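Local coordinates for protein omega transaminase (Pseudomonas sp., PDB 5LHA) that catalyses the transfer of amino groups between amines and carbonyl compounds, probably shuttling them on a pyridoxal phosphate cofactor that passes through its pyridoxamine form, at residues L364-V378 / V381-V393. Residues are numbered along the deposited sequence; the frame is centred on the assembly and turned at random.
Sequences LLEQLQPLVERYAVV and VRGKGLMIALDLV
Gln369 NE2 gives a hydrogen bond to Val381 O at 3.1 Å and a second, weak one to Leu365 O, tying the amide back to its helix. Val381 O lies close to the amide plane of Gln369, while NE2 stands 37° out of the carbonyl plane of Val381; OE1 reaches Val381 N by way of one water. The chain bends at chi2 (-57°), which folds the carboxamide back toward the strand although CB points away. This suits 378-384, an outermost strand of its sheet within the chain, whose outer N-H and C=O at Val381 have no neighbouring strand to pair with. With the amide gone, as in an alanine here, Val381 O is likely to lose its side-chain donor and the bridging water its acceptor. Branched Val381 spreads two methyls under the helices: CG1 lies 3.9 Å from Leu368 CB and as far from Leu365 CD1, while CG2 meets Val372 CG2 at 4.0 Å. Ile388, branched at CB, extends CD1 to Leu364 CD2 at 4.0 Å, and Leu390 CD2 touches Leu371 CD1. Within the turn from Tyr375 to Val378, Val377 O accepts from Val393 N at 3.0 Å, starting the antiparallel pairing of Val378 with Leu392. In the C-terminal part of this class III, fold type I aminotransferase, an aliphatic layer thus joins helices 353-368 and 370-374 to the sheet-edge hairpin 378-393, with one amide serving the strand's polar edge.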
loop_
_atom_site.group_PDB
_atom_site.type_symbol
_atom_site.label_atom_id
_atom_site.label_comp_id
_atom_site.label_asym_id
_atom_site.label_seq_id
_atom_site.Cartn_x
_atom_site.Cartn_y
_atom_site.Cartn_z
ATOM N N LEU A 364 -28.505 33.942 -15.361
ATOM C CA LEU A 364 -27.903 33.202 -16.465
ATOM C C LEU A 364 -28.465 31.787 -16.551
ATOM O O LEU A 364 -28.821 31.321 -17.641
ATOM C CB LEU A 364 -26.380 33.171 -16.300
ATOM C CG LEU A 364 -25.533 32.402 -17.319
ATOM C CD1 LEU A 364 -25.776 32.916 -18.737
ATOM C CD2 LEU A 364 -24.054 32.464 -16.972
ATOM N N LEU A 365 -28.573 31.098 -15.405
ATOM C CA LEU A 365 -29.116 29.738 -15.383
ATOM C C LEU A 365 -30.547 29.708 -15.904
ATOM O O LEU A 365 -30.916 28.824 -16.686
ATOM C CB LEU A 365 -29.051 29.175 -13.958
ATOM C CG LEU A 365 -29.520 27.733 -13.694
ATOM C CD1 LEU A 365 -28.583 26.723 -14.330
ATOM C CD2 LEU A 365 -29.663 27.457 -12.202
ATOM N N GLU A 366 -31.357 30.683 -15.490
ATOM C CA GLU A 366 -32.727 30.810 -15.978
ATOM C C GLU A 366 -32.765 30.895 -17.496
ATOM O O GLU A 366 -33.573 30.227 -18.149
ATOM C CB GLU A 366 -33.358 32.065 -15.370
ATOM C CG GLU A 366 -34.646 32.548 -16.035
ATOM C CD GLU A 366 -35.086 33.934 -15.537
ATOM O OE1 GLU A 366 -34.465 34.452 -14.577
ATOM O OE2 GLU A 366 -36.034 34.515 -16.120
ATOM N N GLN A 367 -31.898 31.726 -18.074
ATOM C CA GLN A 367 -31.894 31.949 -19.514
ATOM C C GLN A 367 -31.436 30.728 -20.304
ATOM O O GLN A 367 -31.704 30.650 -21.509
ATOM C CB GLN A 367 -30.999 33.147 -19.833
ATOM C CG GLN A 367 -31.537 34.468 -19.329
ATOM C CD GLN A 367 -30.650 35.634 -19.713
ATOM O OE1 GLN A 367 -30.199 36.390 -18.851
ATOM N NE2 GLN A 367 -30.385 35.783 -21.010
ATOM N N LEU A 368 -30.744 29.783 -19.662
ATOM C CA LEU A 368 -30.237 28.594 -20.335
ATOM C C LEU A 368 -31.218 27.429 -20.344
ATOM O O LEU A 368 -31.015 26.476 -21.106
ATOM C CB LEU A 368 -28.917 28.165 -19.683
ATOM C CG LEU A 368 -27.768 29.157 -19.931
ATOM C CD1 LEU A 368 -26.629 28.967 -18.938
ATOM C CD2 LEU A 368 -27.256 29.043 -21.360
ATOM N N GLN A 369 -32.264 27.478 -19.525
ATOM C CA GLN A 369 -33.214 26.370 -19.470
ATOM C C GLN A 369 -33.923 26.081 -20.790
ATOM O O GLN A 369 -34.118 24.891 -21.095
ATOM C CB GLN A 369 -34.214 26.621 -18.340
ATOM C CG GLN A 369 -33.522 26.631 -16.992
ATOM C CD GLN A 369 -32.769 25.333 -16.741
ATOM O OE1 GLN A 369 -33.318 24.250 -16.898
ATOM N NE2 GLN A 369 -31.493 25.440 -16.390
ATOM N N PRO A 370 -34.352 27.066 -21.587
ATOM C CA PRO A 370 -34.986 26.733 -22.877
ATOM C C PRO A 370 -34.113 25.913 -23.813
ATOM O O PRO A 370 -34.656 25.251 -24.705
ATOM C CB PRO A 370 -35.300 28.111 -23.475
ATOM C CG PRO A 370 -35.502 28.970 -22.295
ATOM C CD PRO A 370 -34.485 28.503 -21.288
ATOM N N LEU A 371 -32.789 25.925 -23.635
ATOM C CA LEU A 371 -31.920 25.079 -24.449
ATOM C C LEU A 371 -32.261 23.606 -24.268
ATOM O O LEU A 371 -32.107 22.806 -25.199
ATOM C CB LEU A 371 -30.448 25.329 -24.105
ATOM C CG LEU A 371 -29.749 26.595 -24.614
ATOM C CD1 LEU A 371 -28.327 26.641 -24.072
ATOM C CD2 LEU A 371 -29.755 26.703 -26.134
ATOM N N VAL A 372 -32.682 23.223 -23.062
ATOM C CA VAL A 372 -32.996 21.824 -22.783
ATOM C C VAL A 372 -34.101 21.317 -23.705
ATOM O O VAL A 372 -34.004 20.227 -24.276
ATOM C CB VAL A 372 -33.385 21.659 -21.304
ATOM C CG1 VAL A 372 -33.743 20.212 -21.005
ATOM C CG2 VAL A 372 -32.252 22.138 -20.415
ATOM N N GLU A 373 -35.176 22.089 -23.848
ATOM C CA GLU A 373 -36.268 21.681 -24.729
ATOM C C GLU A 373 -35.896 21.821 -26.200
ATOM O O GLU A 373 -36.269 20.974 -27.021
ATOM C CB GLU A 373 -37.532 22.471 -24.400
ATOM C CG GLU A 373 -38.162 22.111 -23.051
ATOM C CD GLU A 373 -37.276 22.417 -21.852
ATOM O OE1 GLU A 373 -36.293 23.175 -21.999
ATOM O OE2 GLU A 373 -37.565 21.893 -20.756
ATOM N N ARG A 374 -35.155 22.880 -26.555
ATOM C CA ARG A 374 -34.870 23.155 -27.964
ATOM C C ARG A 374 -33.986 22.080 -28.590
ATOM O O ARG A 374 -34.179 21.710 -29.753
ATOM C CB ARG A 374 -34.204 24.521 -28.113
ATOM C CG ARG A 374 -35.092 25.718 -27.796
ATOM C CD ARG A 374 -34.311 27.022 -27.945
ATOM N NE ARG A 374 -34.955 28.144 -27.260
ATOM C CZ ARG A 374 -35.459 29.210 -27.874
ATOM N NH1 ARG A 374 -35.389 29.314 -29.196
ATOM N NH2 ARG A 374 -36.025 30.181 -27.166
ATOM N N TYR A 375 -33.011 21.571 -27.843
ATOM C CA TYR A 375 -31.941 20.746 -28.394
ATOM C C TYR A 375 -31.927 19.389 -27.704
ATOM O O TYR A 375 -31.775 19.311 -26.480
ATOM C CB TYR A 375 -30.595 21.456 -28.249
ATOM C CG TYR A 375 -30.473 22.705 -29.096
ATOM C CD1 TYR A 375 -30.265 22.616 -30.467
ATOM C CD2 TYR A 375 -30.576 23.968 -28.531
ATOM C CE1 TYR A 375 -30.152 23.747 -31.249
ATOM C CE2 TYR A 375 -30.465 25.112 -29.310
ATOM C CZ TYR A 375 -30.250 24.993 -30.667
ATOM O OH TYR A 375 -30.137 26.125 -31.441
ATOM N N ALA A 376 -32.127 18.325 -28.489
ATOM C CA ALA A 376 -32.121 16.973 -27.935
ATOM C C ALA A 376 -30.831 16.667 -27.181
ATOM O O ALA A 376 -30.858 16.013 -26.131
ATOM C CB ALA A 376 -32.341 15.948 -29.052
ATOM N N VAL A 377 -29.691 17.140 -27.694
ATOM C CA VAL A 377 -28.407 16.787 -27.095
ATOM C C VAL A 377 -28.229 17.413 -25.712
ATOM O O VAL A 377 -27.407 16.936 -24.922
ATOM C CB VAL A 377 -27.260 17.173 -28.056
ATOM C CG1 VAL A 377 -27.056 18.689 -28.095
ATOM C CG2 VAL A 377 -25.969 16.466 -27.673
ATOM N N VAL A 378 -29.003 18.444 -25.385
ATOM C CA VAL A 378 -28.920 19.116 -24.088
ATOM C C VAL A 378 -29.746 18.327 -23.076
ATOM O O VAL A 378 -30.977 18.393 -23.079
ATOM C CB VAL A 378 -29.402 20.568 -24.183
ATOM C CG1 VAL A 378 -29.314 21.257 -22.824
ATOM C CG2 VAL A 378 -28.594 21.327 -25.230
ATOM N N VAL A 381 -29.291 21.596 -17.596
ATOM C CA VAL A 381 -28.369 22.675 -17.254
ATOM C C VAL A 381 -28.503 22.937 -15.760
ATOM O O VAL A 381 -29.597 23.259 -15.278
ATOM C CB VAL A 381 -28.653 23.956 -18.061
ATOM C CG1 VAL A 381 -27.661 25.050 -17.693
ATOM C CG2 VAL A 381 -28.602 23.665 -19.558
ATOM N N ARG A 382 -27.395 22.807 -15.033
ATOM C CA ARG A 382 -27.385 22.961 -13.587
ATOM C C ARG A 382 -26.275 23.915 -13.181
ATOM O O ARG A 382 -25.324 24.151 -13.931
ATOM C CB ARG A 382 -27.178 21.619 -12.882
ATOM C CG ARG A 382 -26.155 20.739 -13.574
ATOM C CD ARG A 382 -25.777 19.539 -12.739
ATOM N NE ARG A 382 -24.633 18.842 -13.314
ATOM C CZ ARG A 382 -24.714 17.998 -14.341
ATOM N NH1 ARG A 382 -25.887 17.733 -14.904
ATOM N NH2 ARG A 382 -23.621 17.410 -14.806
ATOM N N GLY A 383 -26.399 24.451 -11.975
ATOM C CA GLY A 383 -25.430 25.416 -11.508
ATOM C C GLY A 383 -25.833 26.011 -10.182
ATOM O O GLY A 383 -26.948 25.819 -9.689
ATOM N N LYS A 384 -24.892 26.766 -9.617
ATOM C CA LYS A 384 -25.099 27.510 -8.377
ATOM C C LYS A 384 -24.089 28.647 -8.354
ATOM O O LYS A 384 -22.883 28.396 -8.464
ATOM C CB LYS A 384 -24.938 26.604 -7.161
ATOM C CG LYS A 384 -25.264 27.294 -5.858
ATOM C CD LYS A 384 -25.105 26.358 -4.690
ATOM C CE LYS A 384 -25.272 27.095 -3.367
ATOM N NZ LYS A 384 -26.687 27.409 -3.061
ATOM N N GLY A 385 -24.567 29.888 -8.238
ATOM C CA GLY A 385 -23.668 31.016 -8.456
ATOM C C GLY A 385 -23.186 31.039 -9.897
ATOM O O GLY A 385 -23.966 30.833 -10.835
ATOM N N LEU A 386 -21.894 31.310 -10.092
ATOM C CA LEU A 386 -21.316 31.378 -11.437
ATOM C C LEU A 386 -20.480 30.153 -11.788
ATOM O O LEU A 386 -19.435 30.276 -12.439
ATOM C CB LEU A 386 -20.492 32.651 -11.611
ATOM C CG LEU A 386 -21.369 33.888 -11.785
ATOM C CD1 LEU A 386 -20.544 35.169 -11.702
ATOM C CD2 LEU A 386 -22.133 33.797 -13.104
ATOM N N MET A 387 -20.919 28.965 -11.372
ATOM C CA MET A 387 -20.469 27.696 -11.937
ATOM C C MET A 387 -21.689 26.950 -12.463
ATOM O O MET A 387 -22.660 26.737 -11.729
ATOM C CB MET A 387 -19.703 26.845 -10.918
ATOM C CG MET A 387 -20.396 26.619 -9.589
ATOM S SD MET A 387 -19.221 26.199 -8.285
ATOM C CE MET A 387 -18.429 24.737 -8.926
ATOM N N ILE A 388 -21.655 26.605 -13.749
ATOM C CA ILE A 388 -22.778 25.992 -14.443
ATOM C C ILE A 388 -22.223 24.932 -15.381
ATOM O O ILE A 388 -21.113 25.064 -15.903
ATOM C CB ILE A 388 -23.613 27.042 -15.215
ATOM C CG1 ILE A 388 -24.391 27.936 -14.245
ATOM C CG2 ILE A 388 -24.568 26.379 -16.199
ATOM C CD1 ILE A 388 -24.897 29.210 -14.871
ATOM N N ALA A 389 -22.976 23.849 -15.562
ATOM C CA ALA A 389 -22.611 22.822 -16.528
ATOM C C ALA A 389 -23.813 22.460 -17.384
ATOM O O ALA A 389 -24.934 22.317 -16.883
ATOM C CB ALA A 389 -22.078 21.562 -15.848
ATOM N N LEU A 390 -23.566 22.311 -18.680
ATOM C CA LEU A 390 -24.548 21.788 -19.617
ATOM C C LEU A 390 -24.195 20.330 -19.872
ATOM O O LEU A 390 -23.090 20.028 -20.326
ATOM C CB LEU A 390 -24.548 22.600 -20.914
ATOM C CG LEU A 390 -24.803 24.112 -20.802
ATOM C CD1 LEU A 390 -23.484 24.865 -20.694
ATOM C CD2 LEU A 390 -25.613 24.637 -21.987
ATOM N N ASP A 391 -25.099 19.429 -19.534
ATOM C CA ASP A 391 -24.819 17.999 -19.620
ATOM C C ASP A 391 -25.361 17.441 -20.940
ATOM O O ASP A 391 -26.577 17.311 -21.123
ATOM C CB ASP A 391 -25.398 17.272 -18.410
ATOM C CG ASP A 391 -24.734 15.940 -18.179
ATOM O OD1 ASP A 391 -24.465 15.229 -19.178
ATOM O OD2 ASP A 391 -24.437 15.630 -17.001
ATOM N N LEU A 392 -24.456 17.075 -21.844
ATOM C CA LEU A 392 -24.840 16.595 -23.161
ATOM C C LEU A 392 -24.938 15.074 -23.126
ATOM O O LEU A 392 -24.033 14.393 -22.633
ATOM C CB LEU A 392 -23.838 17.044 -24.229
ATOM C CG LEU A 392 -23.453 18.527 -24.348
ATOM C CD1 LEU A 392 -22.429 18.716 -25.457
ATOM C CD2 LEU A 392 -24.662 19.446 -24.577
ATOM N N VAL A 393 -26.056 14.552 -23.624
ATOM C CA VAL A 393 -26.349 13.130 -23.611
ATOM C C VAL A 393 -26.680 12.684 -25.025
ATOM O O VAL A 393 -27.058 13.482 -25.886
ATOM C CB VAL A 393 -27.511 12.789 -22.660
ATOM C CG1 VAL A 393 -27.214 13.302 -21.275
ATOM C CG2 VAL A 393 -28.812 13.384 -23.190
HETATM O O HOH W 1 -32.361 21.522 -17.032
#